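Local atomic coordinates of LysR family transcriptional regulator (Vibrio vulnificus, PDB entry 5B7H), a protein that probably acts as a DNA-binding, OxyR-type transcription factor that responds to hydrogen peroxide, and is represented here by its regulatory domain alone. Residues Q17-C22 / E65-I70; M92-H97 / L160-I165; P112-F117 / K140-S145. The protein carries 1 engineered substitution. One frame throughout, in Å; residues are numbered along the deposited sequence.

Contact 1 of 3, residues Q17-C22 / E65-I70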
loop_
_atom_site.group_PDB
_atom_site.type_symbol
_atom_site.label_atom_id
_atom_site.label_comp_id
_atom_site.label_asym_id
_atom_site.label_seq_id
_atom_site.Cartn_x
_atom_site.Cartn_y
_atom_site.Cartn_z
ATOM N N GLN A 17 -8.898 -21.773 -10.175
ATOM C CA GLN A 17 -8.244 -20.880 -9.234
ATOM C C GLN A 17 -6.773 -20.729 -9.596
ATOM O O GLN A 17 -6.125 -21.688 -10.022
ATOM C CB GLN A 17 -8.398 -21.466 -7.867
ATOM C CG GLN A 17 -7.807 -20.703 -6.758
ATOM C CD GLN A 17 -8.063 -21.424 -5.464
ATOM O OE1 GLN A 17 -9.144 -21.290 -4.874
ATOM N NE2 GLN A 17 -7.078 -22.209 -5.012
ATOM N N LEU A 18 -6.254 -19.508 -9.441
ATOM C CA LEU A 18 -4.843 -19.226 -9.640
ATOM C C LEU A 18 -4.362 -18.421 -8.440
ATOM O O LEU A 18 -5.052 -17.475 -8.049
ATOM C CB LEU A 18 -4.702 -18.410 -10.922
ATOM C CG LEU A 18 -3.397 -18.345 -11.656
ATOM C CD1 LEU A 18 -3.043 -19.767 -12.061
ATOM C CD2 LEU A 18 -3.607 -17.456 -12.876
ATOM N N LYS A 19 -3.214 -18.805 -7.856
ATOM C CA LYS A 19 -2.537 -18.039 -6.817
ATOM C C LYS A 19 -1.457 -17.173 -7.451
ATOM O O LYS A 19 -0.464 -17.681 -7.967
ATOM C CB LYS A 19 -1.970 -18.928 -5.693
ATOM C CG LYS A 19 -3.087 -19.716 -4.975
ATOM C CD LYS A 19 -2.536 -20.790 -4.075
ATOM C CE LYS A 19 -3.460 -21.106 -2.923
ATOM N NZ LYS A 19 -2.825 -22.145 -2.066
ATOM N N LEU A 20 -1.617 -15.872 -7.348
ATOM C CA LEU A 20 -0.730 -14.936 -8.039
ATOM C C LEU A 20 -0.088 -14.016 -7.013
ATOM O O LEU A 20 -0.786 -13.436 -6.182
ATOM C CB LEU A 20 -1.525 -14.109 -9.091
ATOM C CG LEU A 20 -0.694 -13.116 -9.901
ATOM C CD1 LEU A 20 -1.353 -12.995 -11.328
ATOM C CD2 LEU A 20 -0.633 -11.753 -9.234
ATOM N N GLY A 21 1.230 -13.858 -7.094
ATOM C CA GLY A 21 1.975 -12.975 -6.219
ATOM C C GLY A 21 2.395 -11.734 -6.990
ATOM O O GLY A 21 2.683 -11.797 -8.183
ATOM N N CYS A 22 2.495 -10.624 -6.285
ATOM C CA CYS A 22 2.885 -9.383 -6.928
ATOM C C CYS A 22 3.550 -8.454 -5.921
ATOM O O CYS A 22 3.223 -8.492 -4.732
ATOM C CB CYS A 22 1.615 -8.740 -7.497
ATOM S SG CYS A 22 1.898 -7.280 -8.574
ATOM N N GLU A 65 3.721 -22.568 -3.412
ATOM C CA GLU A 65 2.685 -21.864 -2.670
ATOM C C GLU A 65 2.021 -20.767 -3.491
ATOM O O GLU A 65 0.978 -20.243 -3.066
ATOM C CB GLU A 65 3.287 -21.241 -1.420
ATOM C CG GLU A 65 3.717 -22.356 -0.479
ATOM C CD GLU A 65 4.649 -21.932 0.635
ATOM O OE1 GLU A 65 5.124 -20.762 0.632
ATOM O OE2 GLU A 65 4.895 -22.801 1.517
ATOM N N LEU A 66 2.630 -20.363 -4.607
ATOM C CA LEU A 66 1.998 -19.506 -5.591
ATOM C C LEU A 66 2.202 -20.168 -6.943
ATOM O O LEU A 66 3.132 -20.952 -7.119
ATOM C CB LEU A 66 2.646 -18.114 -5.613
ATOM C CG LEU A 66 2.541 -17.385 -4.266
ATOM C CD1 LEU A 66 3.403 -16.083 -4.275
ATOM C CD2 LEU A 66 1.074 -17.019 -4.008
ATOM N N ASP A 67 1.314 -19.858 -7.898
ATOM C CA ASP A 67 1.413 -20.362 -9.273
ATOM C C ASP A 67 2.215 -19.443 -10.180
ATOM O O ASP A 67 2.890 -19.923 -11.071
ATOM C CB ASP A 67 0.016 -20.472 -9.912
ATOM C CG ASP A 67 -0.840 -21.518 -9.259
ATOM O OD1 ASP A 67 -0.414 -22.698 -9.292
ATOM O OD2 ASP A 67 -1.923 -21.208 -8.706
ATOM N N VAL A 68 2.114 -18.128 -10.021
ATOM C CA VAL A 68 2.728 -17.201 -10.955
ATOM C C VAL A 68 2.913 -15.882 -10.230
ATOM O O VAL A 68 2.167 -15.557 -9.292
ATOM C CB VAL A 68 1.847 -17.050 -12.227
ATOM C CG1 VAL A 68 0.445 -16.470 -11.865
ATOM C CG2 VAL A 68 2.495 -16.244 -13.334
ATOM N N LEU A 69 3.909 -15.123 -10.650
ATOM C CA LEU A 69 4.222 -13.818 -10.082
ATOM C C LEU A 69 4.165 -12.778 -11.175
ATOM O O LEU A 69 4.480 -13.059 -12.337
ATOM C CB LEU A 69 5.655 -13.763 -9.500
ATOM C CG LEU A 69 6.055 -14.952 -8.591
ATOM C CD1 LEU A 69 7.543 -14.802 -8.178
ATOM C CD2 LEU A 69 5.099 -15.005 -7.379
ATOM N N ILE A 70 3.811 -11.560 -10.788
ATOM C CA ILE A 70 4.024 -10.365 -11.596
ATOM C C ILE A 70 5.093 -9.573 -10.866
ATOM O O ILE A 70 4.878 -9.117 -9.716
ATOM C CB ILE A 70 2.729 -9.568 -11.832
ATOM C CG1 ILE A 70 1.710 -10.413 -12.617
ATOM C CG2 ILE A 70 3.093 -8.263 -12.535
ATOM C CD1 ILE A 70 0.275 -9.706 -12.823
HETATM O O HOH W 1 -4.406 -22.523 -7.274
HETATM O O HOH W 2 -0.473 -20.192 -0.817
#

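Contact 2 of 3, residues M92-H97 / L160-I165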
loop_
_atom_site.group_PDB
_atom_site.type_symbol
_atom_site.label_atom_id
_atom_site.label_comp_id
_atom_site.label_asym_id
_atom_site.label_seq_id
_atom_site.Cartn_x
_atom_site.Cartn_y
_atom_site.Cartn_z
ATOM N N MET A 92 9.973 11.607 -12.041
ATOM C CA MET A 92 10.310 12.161 -10.736
ATOM C C MET A 92 9.159 13.034 -10.257
ATOM O O MET A 92 8.348 13.537 -11.041
ATOM C CB MET A 92 11.624 12.960 -10.815
ATOM C CG MET A 92 12.779 12.081 -11.278
ATOM S SD MET A 92 14.386 12.882 -11.137
ATOM C CE MET A 92 14.509 12.938 -9.333
ATOM N N VAL A 93 9.083 13.237 -8.951
ATOM C CA VAL A 93 8.044 14.093 -8.401
ATOM C C VAL A 93 8.679 15.038 -7.392
ATOM O O VAL A 93 9.638 14.691 -6.701
ATOM C CB VAL A 93 6.874 13.326 -7.715
ATOM C CG1 VAL A 93 5.964 12.648 -8.699
ATOM C CG2 VAL A 93 7.431 12.311 -6.686
ATOM N N ILE A 94 8.137 16.241 -7.309
ATOM C CA ILE A 94 8.498 17.220 -6.287
ATOM C C ILE A 94 7.224 17.930 -5.843
ATOM O O ILE A 94 6.209 17.949 -6.542
ATOM C CB ILE A 94 9.510 18.273 -6.797
ATOM C CG1 ILE A 94 8.896 19.133 -7.911
ATOM C CG2 ILE A 94 10.757 17.594 -7.278
ATOM C CD1 ILE A 94 9.877 20.209 -8.489
ATOM N N SER A 95 7.260 18.507 -4.656
ATOM C CA SER A 95 6.102 19.299 -4.270
ATOM C C SER A 95 6.027 20.596 -5.076
ATOM O O SER A 95 7.042 21.195 -5.453
ATOM C CB SER A 95 6.139 19.606 -2.781
ATOM O OG SER A 95 7.190 20.503 -2.514
ATOM N N ARG A 96 4.786 21.031 -5.342
ATOM C CA ARG A 96 4.572 22.328 -5.980
ATOM C C ARG A 96 5.320 23.435 -5.244
ATOM O O ARG A 96 5.859 24.358 -5.878
ATOM C CB ARG A 96 3.070 22.603 -5.921
ATOM C CG ARG A 96 2.623 23.916 -6.503
ATOM C CD ARG A 96 2.951 23.958 -7.982
ATOM N NE ARG A 96 1.969 23.307 -8.864
ATOM C CZ ARG A 96 1.925 23.566 -10.178
ATOM N NH1 ARG A 96 2.812 24.424 -10.699
ATOM N NH2 ARG A 96 1.018 22.988 -10.964
ATOM N N HIS A 97 5.370 23.350 -3.893
ATOM C CA HIS A 97 5.970 24.414 -3.071
ATOM C C HIS A 97 7.477 24.440 -3.185
ATOM O O HIS A 97 8.107 25.430 -2.786
ATOM C CB HIS A 97 5.562 24.256 -1.605
ATOM C CG HIS A 97 4.080 24.333 -1.396
ATOM N ND1 HIS A 97 3.392 23.451 -0.583
ATOM C CD2 HIS A 97 3.148 25.166 -1.924
ATOM C CE1 HIS A 97 2.104 23.749 -0.607
ATOM N NE2 HIS A 97 1.929 24.785 -1.414
ATOM N N LEU A 160 10.273 17.513 1.391
ATOM C CA LEU A 160 11.589 17.093 1.890
ATOM C C LEU A 160 12.585 16.828 0.765
ATOM O O LEU A 160 13.800 16.831 0.995
ATOM C CB LEU A 160 11.452 15.900 2.834
ATOM C CG LEU A 160 10.453 16.092 3.980
ATOM C CD1 LEU A 160 10.540 14.890 4.951
ATOM C CD2 LEU A 160 10.724 17.463 4.681
ATOM N N GLY A 161 12.104 16.648 -0.462
ATOM C CA GLY A 161 13.026 16.385 -1.548
ATOM C C GLY A 161 12.284 15.774 -2.714
ATOM O O GLY A 161 11.154 16.174 -3.025
ATOM N N THR A 162 12.909 14.839 -3.405
ATOM C CA THR A 162 12.332 14.304 -4.638
ATOM C C THR A 162 12.484 12.789 -4.629
ATOM O O THR A 162 13.211 12.225 -3.804
ATOM C CB THR A 162 13.029 14.927 -5.862
ATOM O OG1 THR A 162 12.375 14.496 -7.062
ATOM C CG2 THR A 162 14.541 14.542 -5.967
ATOM N N THR A 163 11.794 12.116 -5.542
ATOM C CA THR A 163 12.006 10.682 -5.685
ATOM C C THR A 163 11.508 10.262 -7.060
ATOM O O THR A 163 10.969 11.071 -7.815
ATOM C CB THR A 163 11.247 9.910 -4.585
ATOM O OG1 THR A 163 11.781 8.560 -4.528
ATOM C CG2 THR A 163 9.712 9.881 -4.855
ATOM N N PHE A 164 11.720 8.988 -7.372
ATOM C CA PHE A 164 11.274 8.331 -8.604
ATOM C C PHE A 164 10.004 7.554 -8.331
ATOM O O PHE A 164 9.919 6.818 -7.345
ATOM C CB PHE A 164 12.335 7.354 -9.126
ATOM C CG PHE A 164 13.726 7.959 -9.250
ATOM C CD1 PHE A 164 14.686 7.751 -8.271
ATOM C CD2 PHE A 164 14.080 8.712 -10.360
ATOM C CE1 PHE A 164 15.957 8.266 -8.417
ATOM C CE2 PHE A 164 15.354 9.261 -10.501
ATOM C CZ PHE A 164 16.287 9.046 -9.512
ATOM N N ILE A 165 9.036 7.681 -9.248
ATOM C CA ILE A 165 7.709 7.055 -9.145
ATOM C C ILE A 165 7.368 6.338 -10.448
ATOM O O ILE A 165 7.555 6.916 -11.526
ATOM C CB ILE A 165 6.611 8.111 -8.874
ATOM C CG1 ILE A 165 6.895 8.827 -7.548
ATOM C CG2 ILE A 165 5.249 7.442 -8.745
ATOM C CD1 ILE A 165 7.007 7.834 -6.380
HETATM O O HOH W 3 9.239 18.071 -2.503
#

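Contact 3 of 3, residues P112-F117 / K140-S145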
loop_
_atom_site.group_PDB
_atom_site.type_symbol
_atom_site.label_atom_id
_atom_site.label_comp_id
_atom_site.label_asym_id
_atom_site.label_seq_id
_atom_site.Cartn_x
_atom_site.Cartn_y
_atom_site.Cartn_z
ATOM N N PRO A 112 20.369 19.492 -4.000
ATOM C CA PRO A 112 21.100 19.478 -2.733
ATOM C C PRO A 112 21.499 18.049 -2.384
ATOM O O PRO A 112 20.826 17.086 -2.764
ATOM C CB PRO A 112 20.072 20.003 -1.724
ATOM C CG PRO A 112 19.018 20.677 -2.534
ATOM C CD PRO A 112 18.968 19.928 -3.831
ATOM N N ASP A 113 22.606 17.924 -1.647
ATOM C CA ASP A 113 22.943 16.630 -1.060
ATOM C C ASP A 113 21.768 16.116 -0.229
ATOM O O ASP A 113 21.037 16.903 0.374
ATOM C CB ASP A 113 24.157 16.796 -0.144
ATOM C CG ASP A 113 25.450 16.980 -0.928
ATOM O OD1 ASP A 113 26.496 17.221 -0.280
ATOM O OD2 ASP A 113 25.432 16.873 -2.179
ATOM N N GLU A 114 21.574 14.777 -0.235
ATOM C CA GLU A 114 20.548 14.111 0.584
ATOM C C GLU A 114 19.136 14.557 0.225
ATOM O O GLU A 114 18.230 14.491 1.061
ATOM C CB GLU A 114 20.746 14.315 2.096
ATOM C CG GLU A 114 22.148 14.065 2.581
ATOM C CD GLU A 114 22.265 13.916 4.101
ATOM O OE1 GLU A 114 23.295 13.373 4.551
ATOM O OE2 GLU A 114 21.340 14.311 4.843
ATOM N N SER A 115 18.891 14.981 -1.008
ATOM C CA SER A 115 17.532 15.387 -1.381
ATOM C C SER A 115 16.720 14.301 -2.060
ATOM O O SER A 115 15.519 14.496 -2.269
ATOM C CB SER A 115 17.564 16.632 -2.271
ATOM O OG SER A 115 18.291 16.357 -3.484
ATOM N N VAL A 116 17.333 13.188 -2.438
ATOM C CA VAL A 116 16.632 12.115 -3.144
ATOM C C VAL A 116 16.281 11.036 -2.135
ATOM O O VAL A 116 17.180 10.419 -1.553
ATOM C CB VAL A 116 17.503 11.541 -4.268
ATOM C CG1 VAL A 116 16.759 10.369 -4.928
ATOM C CG2 VAL A 116 17.812 12.619 -5.236
ATOM N N PHE A 117 14.992 10.790 -1.921
ATOM C CA PHE A 117 14.551 9.760 -0.985
ATOM C C PHE A 117 14.249 8.484 -1.772
ATOM O O PHE A 117 13.734 8.544 -2.900
ATOM C CB PHE A 117 13.281 10.219 -0.229
ATOM C CG PHE A 117 13.555 11.236 0.843
ATOM C CD1 PHE A 117 13.623 10.819 2.188
ATOM C CD2 PHE A 117 13.849 12.581 0.524
ATOM C CE1 PHE A 117 13.866 11.760 3.222
ATOM C CE2 PHE A 117 14.107 13.531 1.534
ATOM C CZ PHE A 117 14.127 13.110 2.883
ATOM N N LYS A 140 23.669 12.461 -3.173
ATOM C CA LYS A 140 22.354 13.066 -3.313
ATOM C C LYS A 140 21.286 12.272 -2.600
ATOM O O LYS A 140 20.136 12.734 -2.514
ATOM C CB LYS A 140 21.968 13.259 -4.781
ATOM C CG LYS A 140 22.981 14.100 -5.579
ATOM C CD LYS A 140 23.264 15.399 -4.870
ATOM C CE LYS A 140 24.248 16.284 -5.641
ATOM N NZ LYS A 140 24.543 17.536 -4.870
ATOM N N ILE A 141 21.588 11.071 -2.125
ATOM C CA ILE A 141 20.541 10.211 -1.579
ATOM C C ILE A 141 20.408 10.477 -0.083
ATOM O O ILE A 141 21.402 10.471 0.665
ATOM C CB ILE A 141 20.855 8.726 -1.843
ATOM C CG1 ILE A 141 20.941 8.420 -3.338
ATOM C CG2 ILE A 141 19.888 7.790 -1.049
ATOM C CD1 ILE A 141 21.551 7.034 -3.601
ATOM N N ASN A 142 19.185 10.721 0.363
ATOM C CA ASN A 142 18.959 10.954 1.779
ATOM C C ASN A 142 19.177 9.663 2.569
ATOM O O ASN A 142 18.742 8.587 2.146
ATOM C CB ASN A 142 17.515 11.429 2.013
ATOM C CG ASN A 142 17.333 11.984 3.434
ATOM O OD1 ASN A 142 17.233 11.211 4.394
ATOM N ND2 ASN A 142 17.365 13.321 3.574
ATOM N N PRO A 143 19.861 9.726 3.713
ATOM C CA PRO A 143 20.116 8.492 4.472
ATOM C C PRO A 143 18.895 7.879 5.143
ATOM O O PRO A 143 18.982 6.710 5.553
ATOM C CB PRO A 143 21.131 8.929 5.526
ATOM C CG PRO A 143 20.958 10.437 5.631
ATOM C CD PRO A 143 20.622 10.879 4.234
ATOM N N PHE A 144 17.771 8.578 5.243
ATOM C CA PHE A 144 16.568 7.978 5.816
ATOM C C PHE A 144 15.822 7.259 4.693
ATOM O O PHE A 144 15.298 7.901 3.771
ATOM C CB PHE A 144 15.705 9.048 6.467
ATOM C CG PHE A 144 14.465 8.492 7.103
ATOM C CD1 PHE A 144 13.255 8.427 6.395
ATOM C CD2 PHE A 144 14.535 7.990 8.394
ATOM C CE1 PHE A 144 12.134 7.916 7.026
ATOM C CE2 PHE A 144 13.418 7.472 9.001
ATOM C CZ PHE A 144 12.248 7.421 8.324
ATOM N N SER A 145 15.777 5.935 4.771
ATOM C CA SER A 145 15.117 5.148 3.747
ATOM C C SER A 145 13.630 5.015 4.022
ATOM O O SER A 145 13.207 4.802 5.160
ATOM C CB SER A 145 15.720 3.756 3.692
ATOM O OG SER A 145 17.103 3.844 3.393
#

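Contact 1 of 3, residues Q17-C22 / E65-I70
Leu20, Gly21 and Cys22 pair in parallel with Val68, Leu69 and Ile70, the strand axes approaching to 4.6 Å with 31° between their directions. Both the N and the O of Gly21 bond to the same neighbouring strand: its N donates to Val68 O at 2.9 Å, and its O accepts from Ile70 N at 2.8 Å. Just before strand 68-70 begins, Asp67 N donates to Lys19 O at 2.8 Å, and Val68 N does so more weakly. With CG beside its own backbone N (chi1 -67°), Asp67 OD2 takes the N-H of Lys19 on its anti lone pair, 2.9 Å away and almost straight at 176°, so the carboxylate adds a further rung. A water donates to Asp67 OD2 and, weakly, to Gln17 O.

On one face Leu20 CD1 rests between Val68 CG1 (3.9 Å) and Ile70 CD1, with helices 27-41 and 205-217 packed over this side. On the other face Leu66 CD1 and Leu69 CD2 close over the CA of Gly21, which has no side chain to hold them off, and helix 54-62 covers them. Adjacent parallel strands joined through strand 45-51 and flanking helices are characteristic of the periplasmic-binding-protein-like fold of LysR regulatory domains.

Contact 2 of 3, residues M92-H97 / L160-I165
Met92 turns its CG to the side of its own backbone N (chi1 -60°) and bends at the sulfur (chi3 69°), which lays CG and SD alongside Phe164 and swings CE back to Thr162. CG lies 3.7 Å from Phe164 CD2, and SD sits obliquely to the ring, 4.8 Å from its centroid, a Met-aromatic contact; CE meets Thr162 OG1 and CG2. In Thr162 the hydroxyl lies opposite the backbone N (chi1 -174°), from where OG1 donates to Val93 O at 2.8 Å, coming from above the carbonyl plane and not along a lone pair.

Val93 and Thr163 form the hydrogen-bonded antiparallel pair, with Val93 N donating a hydrogen bond to Thr163 O at 3.1 Å. On their face, in one of the modelled conformers, Val93 CG2 touches Ile165 CG1 beneath helix 149-157. Further along, the backbones diverge and a water bridges them, accepting from Ser95 N and donating to Gly161 O. Together, the Met92-Phe164 and Val93-Thr163 pairs form a short antiparallel ladder that adds strand 163-166 to strand 81-95 as the outermost strand, within this chain, of the mixed sheet in this LysR-type regulatory domain.

Contact 3 of 3, residues P112-F117 / K140-S145
Phe117 and Asn142 run alongside each other in the same direction, the amide stacked on the ring with only 15° between their planes. Asn142 CB stands 3.7 Å above the ring centre, a CH-pi contact, while its CG and ND2 extend over CE1 and CZ. ND2 donates to Glu114 O at 2.9 Å, within the plane of that carbonyl, and OD1 accepts Phe144 N at 2.8 Å on a lone pair, closing an Asx turn. These two bonds fix the rotation of the amide and hold it flat on the ring.

Glu114 leads its extended chain across Pro143 at about a right angle, its carboxylate carbon CD coming 3.5 Å from the proline CD. Lys140, bent at chi2 (-52°), carries NZ to Asp113 OD2, a 2.9 Å salt bridge in which NZ meets OD2 nearly in line with its C-O bond; NZ also donates to Leu111 O. Between these side chains the backbones join through Val116 N to Lys140 O and Asn142 N to Val116 O, each 2.8 Å, following the type II turn of Pro112-Ser115.

The backbones of Ser115 and Phe117 hydrogen-bond to Thr162, in the segment that carries strand 163-166. Phe117 packs against Leu152 and Met155 of helix 149-157 and Leu48 of the second subunit; Phe144 also touches Met155, and meets Leu49 of that subunit.

In the fold
From the N terminus, contact 1 comes first: it closes the loop that runs through helix 27-41, strand 45-51 and helix 54-62, and is complete before the other two begin. The chain then passes along strand 68-73 into strand 81-95, where contact 2 opens; its long loop is closed only by residues 160-165. Contact 3 falls wholly within that loop, joining the segments before and after helix 124-132. Contacts 2 and 3 touch directly, through Thr163 OG1 with Phe117 O and Thr162 N with Ser115 O. Contact 1 lies on the opposite side of the chain's centre, its own centre about 33 Å from that of contact 2, although both belong to the same mixed sheet.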